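Local coordinates for putative cathepsin d (Ixodes ricinus, PDB 5N7Q), which probably cleaves proteins as a cathepsin D-like aspartic endopeptidase of the pepsin family and is captured here in complex with the inhibitor pepstatin A, at residues S23-F31 / H58-T67; C93-P104 / V138-L149. All blocks are in the same frame, centred on the assembly; numbering follows the deposited sequence.

Overall arrangement
Both contacts lie on the same side of the molecule's centre, within the N-terminal part of the pepsin-like aspartic protease fold, their own centres about 16 Å apart. They follow one another along the chain: contact 1 closes at Thr67 before contact 2 opens at Cys93. Strands 17-24 and 82-95, one from each contact, are antiparallel neighbours, so the hairpin turn of 23-31 and the strands of 93-104 belong to the same beta framework. Arg94 joins them directly, NH1 hydrogen-bonding Gly25 O at 2.7 Å. Contact 1 lays a loop against the hairpin of strands 17-24 and 29-36; contact 2 seats a helix, and Pro139 at its N-cap lies about 11 Å (side chain to side chain) from the predicted catalytic Asp36.

Contact 1: S23-F31 / H58-T67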
loop_
_atom_site.group_PDB
_atom_site.type_symbol
_atom_site.label_atom_id
_atom_site.label_comp_id
_atom_site.label_asym_id
_atom_site.label_seq_id
_atom_site.Cartn_x
_atom_site.Cartn_y
_atom_site.Cartn_z
ATOM N N SER A 23 -4.107 18.245 1.951
ATOM C CA SER A 23 -4.665 19.387 1.222
ATOM C C SER A 23 -3.756 19.822 0.124
ATOM O O SER A 23 -2.538 19.568 0.148
ATOM C CB SER A 23 -4.990 20.565 2.150
ATOM O OG SER A 23 -3.846 21.273 2.582
ATOM N N ILE A 24 -4.375 20.480 -0.866
ATOM C CA ILE A 24 -3.676 21.041 -2.007
ATOM C C ILE A 24 -4.109 22.497 -2.135
ATOM O O ILE A 24 -5.286 22.804 -2.026
ATOM C CB ILE A 24 -4.026 20.303 -3.316
ATOM C CG1 ILE A 24 -3.816 18.776 -3.203
ATOM C CG2 ILE A 24 -3.273 20.895 -4.501
ATOM C CD1 ILE A 24 -2.387 18.267 -3.142
ATOM N N GLY A 25 -3.158 23.381 -2.417
ATOM C CA GLY A 25 -3.493 24.732 -2.915
ATOM C C GLY A 25 -3.656 25.734 -1.807
ATOM O O GLY A 25 -3.556 25.421 -0.614
ATOM N N THR A 26 -3.894 26.972 -2.234
ATOM C CA THR A 26 -3.959 28.132 -1.339
ATOM C C THR A 26 -5.201 28.950 -1.730
ATOM O O THR A 26 -5.235 29.487 -2.817
ATOM C CB THR A 26 -2.700 29.006 -1.479
ATOM O OG1 THR A 26 -1.531 28.167 -1.335
ATOM C CG2 THR A 26 -2.681 30.081 -0.442
ATOM N N PRO A 27 -6.231 29.015 -0.893
ATOM C CA PRO A 27 -6.312 28.326 0.394
ATOM C C PRO A 27 -6.446 26.805 0.227
ATOM O O PRO A 27 -6.679 26.337 -0.884
ATOM C CB PRO A 27 -7.593 28.907 1.015
ATOM C CG PRO A 27 -8.409 29.340 -0.140
ATOM C CD PRO A 27 -7.445 29.802 -1.184
ATOM N N PRO A 28 -6.316 26.054 1.329
ATOM C CA PRO A 28 -6.322 24.587 1.221
ATOM C C PRO A 28 -7.612 23.993 0.679
ATOM O O PRO A 28 -8.718 24.389 1.085
ATOM C CB PRO A 28 -6.083 24.132 2.668
ATOM C CG PRO A 28 -5.355 25.279 3.297
ATOM C CD PRO A 28 -5.988 26.492 2.693
ATOM N N GLN A 29 -7.470 23.069 -0.263
ATOM C CA GLN A 29 -8.547 22.204 -0.723
ATOM C C GLN A 29 -8.275 20.810 -0.181
ATOM O O GLN A 29 -7.193 20.268 -0.382
ATOM C CB GLN A 29 -8.603 22.168 -2.232
ATOM C CG GLN A 29 -8.868 23.545 -2.843
ATOM C CD GLN A 29 -8.819 23.525 -4.359
ATOM O OE1 GLN A 29 -9.323 22.592 -5.004
ATOM N NE2 GLN A 29 -8.247 24.576 -4.942
ATOM N N ASP A 30 -9.269 20.238 0.480
ATOM C CA ASP A 30 -9.068 18.995 1.260
ATOM C C ASP A 30 -9.454 17.728 0.477
ATOM O O ASP A 30 -10.435 17.704 -0.250
ATOM C CB ASP A 30 -9.868 19.070 2.543
ATOM C CG ASP A 30 -9.354 20.113 3.507
ATOM O OD1 ASP A 30 -8.148 20.391 3.549
ATOM O OD2 ASP A 30 -10.202 20.654 4.266
ATOM N N PHE A 31 -8.649 16.675 0.664
ATOM C CA PHE A 31 -8.864 15.369 0.023
ATOM C C PHE A 31 -8.497 14.246 0.959
ATOM O O PHE A 31 -7.867 14.461 2.010
ATOM C CB PHE A 31 -7.981 15.240 -1.227
ATOM C CG PHE A 31 -8.174 16.367 -2.210
ATOM C CD1 PHE A 31 -7.459 17.562 -2.110
ATOM C CD2 PHE A 31 -9.100 16.226 -3.227
ATOM C CE1 PHE A 31 -7.714 18.599 -3.000
ATOM C CE2 PHE A 31 -9.341 17.252 -4.113
ATOM C CZ PHE A 31 -8.645 18.435 -4.000
ATOM N N HIS A 58 -14.109 14.497 -3.940
ATOM C CA HIS A 58 -13.553 15.847 -3.855
ATOM C C HIS A 58 -12.681 16.144 -5.069
ATOM O O HIS A 58 -11.888 15.306 -5.509
ATOM C CB HIS A 58 -12.809 16.065 -2.552
ATOM C CG HIS A 58 -13.611 15.688 -1.356
ATOM N ND1 HIS A 58 -13.286 14.604 -0.572
ATOM C CD2 HIS A 58 -14.771 16.177 -0.865
ATOM C CE1 HIS A 58 -14.194 14.464 0.377
ATOM N NE2 HIS A 58 -15.103 15.410 0.225
ATOM N N ARG A 59 -12.873 17.330 -5.637
ATOM C CA ARG A 59 -12.170 17.748 -6.857
ATOM C C ARG A 59 -11.225 18.905 -6.591
ATOM O O ARG A 59 -11.480 19.759 -5.721
ATOM C CB ARG A 59 -13.180 18.082 -7.966
ATOM C CG ARG A 59 -14.060 16.914 -8.386
ATOM C CD ARG A 59 -15.190 17.291 -9.343
ATOM N NE ARG A 59 -16.021 18.349 -8.790
ATOM C CZ ARG A 59 -16.922 18.226 -7.808
ATOM N NH1 ARG A 59 -17.174 17.060 -7.211
ATOM N NH2 ARG A 59 -17.585 19.316 -7.395
ATOM N N TYR A 60 -10.123 18.902 -7.320
ATOM C CA TYR A 60 -9.133 19.986 -7.256
ATOM C C TYR A 60 -9.504 21.039 -8.290
ATOM O O TYR A 60 -9.641 20.697 -9.477
ATOM C CB TYR A 60 -7.764 19.429 -7.559
ATOM C CG TYR A 60 -6.716 20.520 -7.734
ATOM C CD1 TYR A 60 -6.347 21.326 -6.687
ATOM C CD2 TYR A 60 -6.118 20.748 -8.961
ATOM C CE1 TYR A 60 -5.403 22.337 -6.843
ATOM C CE2 TYR A 60 -5.147 21.711 -9.124
ATOM C CZ TYR A 60 -4.791 22.519 -8.074
ATOM O OH TYR A 60 -3.837 23.503 -8.261
ATOM N N ASP A 61 -9.653 22.297 -7.831
ATOM C CA ASP A 61 -9.951 23.420 -8.728
ATOM C C ASP A 61 -8.755 24.384 -8.732
ATOM O O ASP A 61 -8.603 25.200 -7.860
ATOM C CB ASP A 61 -11.219 24.141 -8.305
ATOM C CG ASP A 61 -11.649 25.187 -9.316
ATOM O OD1 ASP A 61 -10.844 25.554 -10.194
ATOM O OD2 ASP A 61 -12.805 25.660 -9.225
ATOM N N SER A 62 -7.915 24.262 -9.746
ATOM C CA SER A 62 -6.748 25.128 -9.887
ATOM C C SER A 62 -7.076 26.619 -9.865
ATOM O O SER A 62 -6.269 27.418 -9.405
ATOM C CB SER A 62 -6.028 24.781 -11.189
ATOM O OG SER A 62 -6.877 24.960 -12.303
ATOM N N SER A 63 -8.262 26.963 -10.369
ATOM C CA SER A 63 -8.623 28.361 -10.531
ATOM C C SER A 63 -8.889 29.072 -9.223
ATOM O O SER A 63 -8.937 30.298 -9.207
ATOM C CB SER A 63 -9.847 28.498 -11.459
ATOM O OG SER A 63 -11.070 28.189 -10.800
ATOM N N LYS A 64 -9.022 28.323 -8.132
ATOM C CA LYS A 64 -9.256 28.871 -6.797
ATOM C C LYS A 64 -7.986 28.868 -5.962
ATOM O O LYS A 64 -8.025 29.254 -4.809
ATOM C CB LYS A 64 -10.336 28.053 -6.082
ATOM C CG LYS A 64 -11.646 27.906 -6.844
ATOM C CD LYS A 64 -12.300 29.241 -7.155
ATOM C CE LYS A 64 -13.682 29.030 -7.780
ATOM N NZ LYS A 64 -14.310 30.318 -8.193
ATOM N N SER A 65 -6.872 28.402 -6.533
ATOM C CA SER A 65 -5.600 28.354 -5.829
ATOM C C SER A 65 -4.596 29.382 -6.355
ATOM O O SER A 65 -4.193 29.326 -7.509
ATOM C CB SER A 65 -4.974 26.951 -5.932
ATOM O OG SER A 65 -3.713 26.969 -5.298
ATOM N N SER A 66 -4.133 30.264 -5.481
ATOM C CA SER A 66 -3.158 31.285 -5.854
ATOM C C SER A 66 -1.736 30.760 -6.002
ATOM O O SER A 66 -0.868 31.485 -6.469
ATOM C CB SER A 66 -3.191 32.419 -4.837
ATOM O OG SER A 66 -2.842 31.983 -3.549
ATOM N N THR A 67 -1.482 29.521 -5.576
ATOM C CA THR A 67 -0.185 28.883 -5.716
ATOM C C THR A 67 -0.115 27.840 -6.844
ATOM O O THR A 67 0.953 27.266 -7.103
ATOM C CB THR A 67 0.266 28.274 -4.371
ATOM O OG1 THR A 67 -0.811 27.540 -3.806
ATOM C CG2 THR A 67 0.714 29.401 -3.409
HETATM O O HOH W 1 -5.103 32.794 -2.202
HETATM O O HOH W 2 -7.744 26.913 -3.232
HETATM O O HOH W 3 -12.105 22.374 -4.542
HETATM O O HOH W 4 -11.600 19.495 -2.354
#
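The side-chain carbonyl oxygen of Gln29, OE1, is gripped by the backbone N of Asp61 (2.9 Å) and by a water that also donates to Arg59 O. These bonds fasten the loop 58-67 to the beta hairpin of strands 17-24 and 29-36 in the pepsin-like fold, away from the catalytic site. The bond from Asp61 N is nearly straight (N-H...O 173°) and meets OE1 in its carbonyl plane, on a lone pair. On the other branch of the same amide, Gln29 NE2 donates to Asp61 O at 3.0 Å, arriving above that carbonyl's plane while Lys64 N comes from its opposite face. With its chain extended beyond CG (chi2 176°), Gln29 reaches the loop backbone, and the paired hydrogen bonds, one at each end of the amide, fix its rotation. A second water links NE2 to Pro27 O and Lys64 O. At the hairpin turn, next to the cis peptide before Pro27, Thr26 N donates to Ser65 OG (3.1 Å) and Thr26 O accepts from Ser66 N (3.0 Å). Ser65 OG, Thr67 OG1 and Tyr60 OH are also hydrogen-bonded to Asp91 of strand 82-95, which ties the loop to the neighbouring strand. Apolar contacts accompany these bonds: Ile24 CG2 packs 3.5 Å from Tyr60 CE1, the side chains crossing at about a right angle. Phe31 turns its ring edge to the loop backbone, with CE2 3.5 Å from His58 O.

Contact 2: C93-P104 / V138-L149; sequences CRIGSAKVSGQP and VPVFDNMMKQGL
Val138 opens the contact, its CG1 lying 3.5 Å from Pro104 CD while its carbonyl oxygen takes a hydrogen bond from Gln103 NE2. Here helix 140-146 of the pepsin-like fold packs across the hairpin of strands 82-95 and 98-101, its axis at 96° to strand 98-101. Val140, just after the N-cap Pro139, divides its methyls: CG1 meets Ile95 CD1 tip to tip, whereas CG2 packs against the Gln103 amide, 3.6 Å from its CD. One turn on, Asn143 ND2 donates to Gln103 OE1 (3.0 Å) from above the carbonyl plane, and weakly to Ser101 O and Gly102 O. A bend at chi2 (59°) folds Gln103 back to the helix start, and NE2 also bonds Pro104 O, so both ends of this buried amide are held. Met144 places CG 3.7 Å from Val100 CG2 and CE against Ala98 CB, with Tyr6 and Phe174 nearby. Gln147 then meets both backbone polar atoms of Ser101 with its amide: OE1 accepts from Ser101 N (3.1 Å) on a lone pair, and NE2 donates to Ser101 O (2.9 Å). Gly148, with positive phi, and Leu149 close the helix in a Schellman motif, Leu149 N bonding Met144 O, and Leu149 CD1 lies 4.1 Å from Val100 CG2.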
loop_
_atom_site.group_PDB
_atom_site.type_symbol
_atom_site.label_atom_id
_atom_site.label_comp_id
_atom_site.label_asym_id
_atom_site.label_seq_id
_atom_site.Cartn_x
_atom_site.Cartn_y
_atom_site.Cartn_z
ATOM N N CYS A 93 1.269 21.090 -1.467
ATOM C CA CYS A 93 0.653 19.874 -0.900
ATOM C C CYS A 93 0.981 19.840 0.590
ATOM O O CYS A 93 2.142 20.020 0.972
ATOM C CB CYS A 93 1.227 18.623 -1.566
ATOM S SG CYS A 93 0.611 17.045 -0.894
ATOM N N ARG A 94 -0.045 19.679 1.419
ATOM C CA ARG A 94 0.130 19.640 2.871
ATOM C C ARG A 94 -0.226 18.287 3.442
ATOM O O ARG A 94 -1.290 17.734 3.161
ATOM C CB ARG A 94 -0.739 20.700 3.558
ATOM C CG ARG A 94 -0.417 22.097 3.098
ATOM C CD ARG A 94 -1.253 23.124 3.830
ATOM N NE ARG A 94 -1.194 24.411 3.164
ATOM C CZ ARG A 94 -1.806 24.699 2.013
ATOM N NH1 ARG A 94 -2.552 23.791 1.357
ATOM N NH2 ARG A 94 -1.694 25.929 1.519
ATOM N N ILE A 95 0.679 17.804 4.290
ATOM C CA ILE A 95 0.506 16.603 5.100
ATOM C C ILE A 95 0.804 17.002 6.545
ATOM O O ILE A 95 1.919 17.414 6.860
ATOM C CB ILE A 95 1.478 15.490 4.693
ATOM C CG1 ILE A 95 1.200 15.038 3.256
ATOM C CG2 ILE A 95 1.412 14.339 5.697
ATOM C CD1 ILE A 95 2.263 14.114 2.691
ATOM N N GLY A 96 -0.220 16.986 7.389
ATOM C CA GLY A 96 -0.098 17.539 8.733
ATOM C C GLY A 96 0.424 18.966 8.649
ATOM O O GLY A 96 -0.114 19.768 7.869
ATOM N N SER A 97 1.470 19.276 9.406
ATOM C CA SER A 97 2.066 20.613 9.394
ATOM C C SER A 97 3.158 20.774 8.333
ATOM O O SER A 97 3.782 21.837 8.241
ATOM C CB SER A 97 2.605 20.963 10.795
ATOM O OG SER A 97 3.734 20.174 11.090
ATOM N N ALA A 98 3.387 19.755 7.508
ATOM C CA ALA A 98 4.357 19.855 6.426
ATOM C C ALA A 98 3.725 20.593 5.253
ATOM O O ALA A 98 2.636 20.230 4.837
ATOM C CB ALA A 98 4.831 18.488 5.972
ATOM N N LYS A 99 4.435 21.587 4.746
ATOM C CA LYS A 99 4.023 22.364 3.565
ATOM C C LYS A 99 5.007 22.072 2.453
ATOM O O LYS A 99 6.141 22.552 2.472
ATOM C CB LYS A 99 4.031 23.862 3.854
ATOM C CG LYS A 99 3.271 24.270 5.093
ATOM C CD LYS A 99 1.814 24.568 4.825
ATOM C CE LYS A 99 1.165 25.257 6.018
ATOM N NZ LYS A 99 0.123 26.235 5.606
ATOM N N VAL A 100 4.566 21.288 1.493
ATOM C CA VAL A 100 5.437 20.792 0.433
ATOM C C VAL A 100 5.159 21.659 -0.781
ATOM O O VAL A 100 4.165 21.471 -1.479
ATOM C CB VAL A 100 5.157 19.309 0.101
ATOM C CG1 VAL A 100 6.191 18.798 -0.906
ATOM C CG2 VAL A 100 5.144 18.476 1.377
ATOM N N SER A 101 6.037 22.626 -1.004
ATOM C CA SER A 101 5.914 23.538 -2.149
ATOM C C SER A 101 6.158 22.877 -3.518
ATOM O O SER A 101 6.929 21.904 -3.652
ATOM C CB SER A 101 6.869 24.726 -1.987
ATOM O OG SER A 101 6.536 25.494 -0.832
ATOM N N GLY A 102 5.504 23.413 -4.544
ATOM C CA GLY A 102 5.812 23.024 -5.917
ATOM C C GLY A 102 5.668 21.540 -6.194
ATOM O O GLY A 102 6.540 20.934 -6.823
ATOM N N GLN A 103 4.557 20.963 -5.739
ATOM C CA GLN A 103 4.334 19.528 -5.846
ATOM C C GLN A 103 3.522 19.175 -7.106
ATOM O O GLN A 103 2.357 19.568 -7.222
ATOM C CB GLN A 103 3.622 18.985 -4.600
ATOM C CG GLN A 103 3.300 17.494 -4.661
ATOM C CD GLN A 103 4.552 16.652 -4.831
ATOM O OE1 GLN A 103 5.514 16.861 -4.097
ATOM N NE2 GLN A 103 4.563 15.753 -5.811
ATOM N N PRO A 104 4.132 18.438 -8.043
ATOM C CA PRO A 104 3.338 18.012 -9.169
ATOM C C PRO A 104 2.266 17.006 -8.764
ATOM O O PRO A 104 2.508 16.155 -7.929
ATOM C CB PRO A 104 4.343 17.342 -10.114
ATOM C CG PRO A 104 5.645 17.837 -9.706
ATOM C CD PRO A 104 5.542 18.082 -8.219
ATOM N N VAL A 138 8.352 14.624 -9.663
ATOM C CA VAL A 138 8.919 14.390 -8.321
ATOM C C VAL A 138 7.857 13.886 -7.347
ATOM O O VAL A 138 6.827 14.548 -7.134
ATOM C CB VAL A 138 9.667 15.633 -7.763
ATOM C CG1 VAL A 138 8.765 16.831 -7.570
ATOM C CG2 VAL A 138 10.355 15.277 -6.446
ATOM N N PRO A 139 8.087 12.719 -6.707
ATOM C CA PRO A 139 7.123 12.278 -5.702
ATOM C C PRO A 139 7.123 13.121 -4.440
ATOM O O PRO A 139 8.088 13.826 -4.132
ATOM C CB PRO A 139 7.577 10.858 -5.371
ATOM C CG PRO A 139 8.392 10.427 -6.560
ATOM C CD PRO A 139 9.100 11.686 -6.961
ATOM N N VAL A 140 6.014 13.058 -3.730
ATOM C CA VAL A 140 5.814 13.843 -2.527
ATOM C C VAL A 140 6.958 13.668 -1.535
ATOM O O VAL A 140 7.535 14.661 -1.075
ATOM C CB VAL A 140 4.459 13.544 -1.867
ATOM C CG1 VAL A 140 4.343 14.267 -0.535
ATOM C CG2 VAL A 140 3.329 13.996 -2.771
ATOM N N PHE A 141 7.349 12.420 -1.245
ATOM C CA PHE A 141 8.367 12.222 -0.221
ATOM C C PHE A 141 9.701 12.755 -0.706
ATOM O O PHE A 141 10.472 13.324 0.055
ATOM C CB PHE A 141 8.522 10.776 0.199
ATOM C CG PHE A 141 9.368 10.582 1.437
ATOM C CD1 PHE A 141 8.952 11.092 2.674
ATOM C CD2 PHE A 141 10.568 9.876 1.391
ATOM C CE1 PHE A 141 9.711 10.923 3.825
ATOM C CE2 PHE A 141 11.319 9.681 2.540
ATOM C CZ PHE A 141 10.879 10.200 3.769
ATOM N N ASP A 142 9.991 12.541 -1.993
ATOM C CA ASP A 142 11.208 13.097 -2.561
ATOM C C ASP A 142 11.273 14.623 -2.473
ATOM O O ASP A 142 12.330 15.217 -2.205
ATOM C CB ASP A 142 11.291 12.680 -4.021
ATOM C CG ASP A 142 11.801 11.276 -4.172
ATOM O OD1 ASP A 142 11.050 10.344 -3.821
ATOM O OD2 ASP A 142 12.961 11.111 -4.583
ATOM N N ASN A 143 10.126 15.253 -2.701
ATOM C CA ASN A 143 10.012 16.714 -2.590
ATOM C C ASN A 143 10.195 17.183 -1.125
ATOM O O ASN A 143 10.893 18.171 -0.869
ATOM C CB ASN A 143 8.663 17.161 -3.156
ATOM C CG ASN A 143 8.711 18.526 -3.802
ATOM O OD1 ASN A 143 9.785 19.107 -3.999
ATOM N ND2 ASN A 143 7.542 19.052 -4.129
ATOM N N MET A 144 9.640 16.438 -0.170
ATOM C CA MET A 144 9.892 16.676 1.251
ATOM C C MET A 144 11.383 16.606 1.552
ATOM O O MET A 144 11.924 17.499 2.231
ATOM C CB MET A 144 9.131 15.673 2.109
ATOM C CG MET A 144 7.632 15.893 2.077
ATOM S SD MET A 144 6.700 14.603 2.914
ATOM C CE MET A 144 6.659 15.235 4.581
ATOM N N MET A 145 12.060 15.577 1.060
ATOM C CA MET A 145 13.505 15.452 1.276
ATOM C C MET A 145 14.283 16.603 0.658
ATOM O O MET A 145 15.172 17.173 1.297
ATOM C CB MET A 145 14.036 14.137 0.721
ATOM C CG MET A 145 13.563 12.923 1.503
ATOM S SD MET A 145 14.472 11.444 1.033
ATOM C CE MET A 145 14.101 11.403 -0.712
ATOM N N LYS A 146 13.942 16.951 -0.577
ATOM C CA LYS A 146 14.597 18.092 -1.262
ATOM C C LYS A 146 14.458 19.393 -0.474
ATOM O O LYS A 146 15.408 20.180 -0.385
ATOM C CB LYS A 146 13.997 18.279 -2.652
ATOM C CG LYS A 146 14.543 17.352 -3.711
ATOM C CD LYS A 146 13.808 17.533 -5.034
ATOM C CE LYS A 146 14.311 16.619 -6.156
ATOM N NZ LYS A 146 14.410 15.163 -5.805
ATOM N N GLN A 147 13.290 19.591 0.139
ATOM C CA GLN A 147 13.010 20.790 0.931
ATOM C C GLN A 147 13.497 20.696 2.396
ATOM O O GLN A 147 13.229 21.601 3.194
ATOM C CB GLN A 147 11.511 21.109 0.850
ATOM C CG GLN A 147 11.113 21.438 -0.584
ATOM C CD GLN A 147 9.624 21.612 -0.803
ATOM O OE1 GLN A 147 8.938 22.216 0.004
ATOM N NE2 GLN A 147 9.130 21.143 -1.951
ATOM N N GLY A 148 14.180 19.590 2.726
ATOM C CA GLY A 148 14.755 19.362 4.033
ATOM C C GLY A 148 13.768 19.203 5.156
ATOM O O GLY A 148 14.132 19.334 6.341
ATOM N N LEU A 149 12.531 18.834 4.835
ATOM C CA LEU A 149 11.467 18.838 5.838
ATOM C C LEU A 149 11.574 17.713 6.867
ATOM O O LEU A 149 10.952 17.790 7.910
ATOM C CB LEU A 149 10.101 18.767 5.161
ATOM C CG LEU A 149 9.809 19.881 4.154
ATOM C CD1 LEU A 149 8.437 19.681 3.551
ATOM C CD2 LEU A 149 9.935 21.241 4.829
#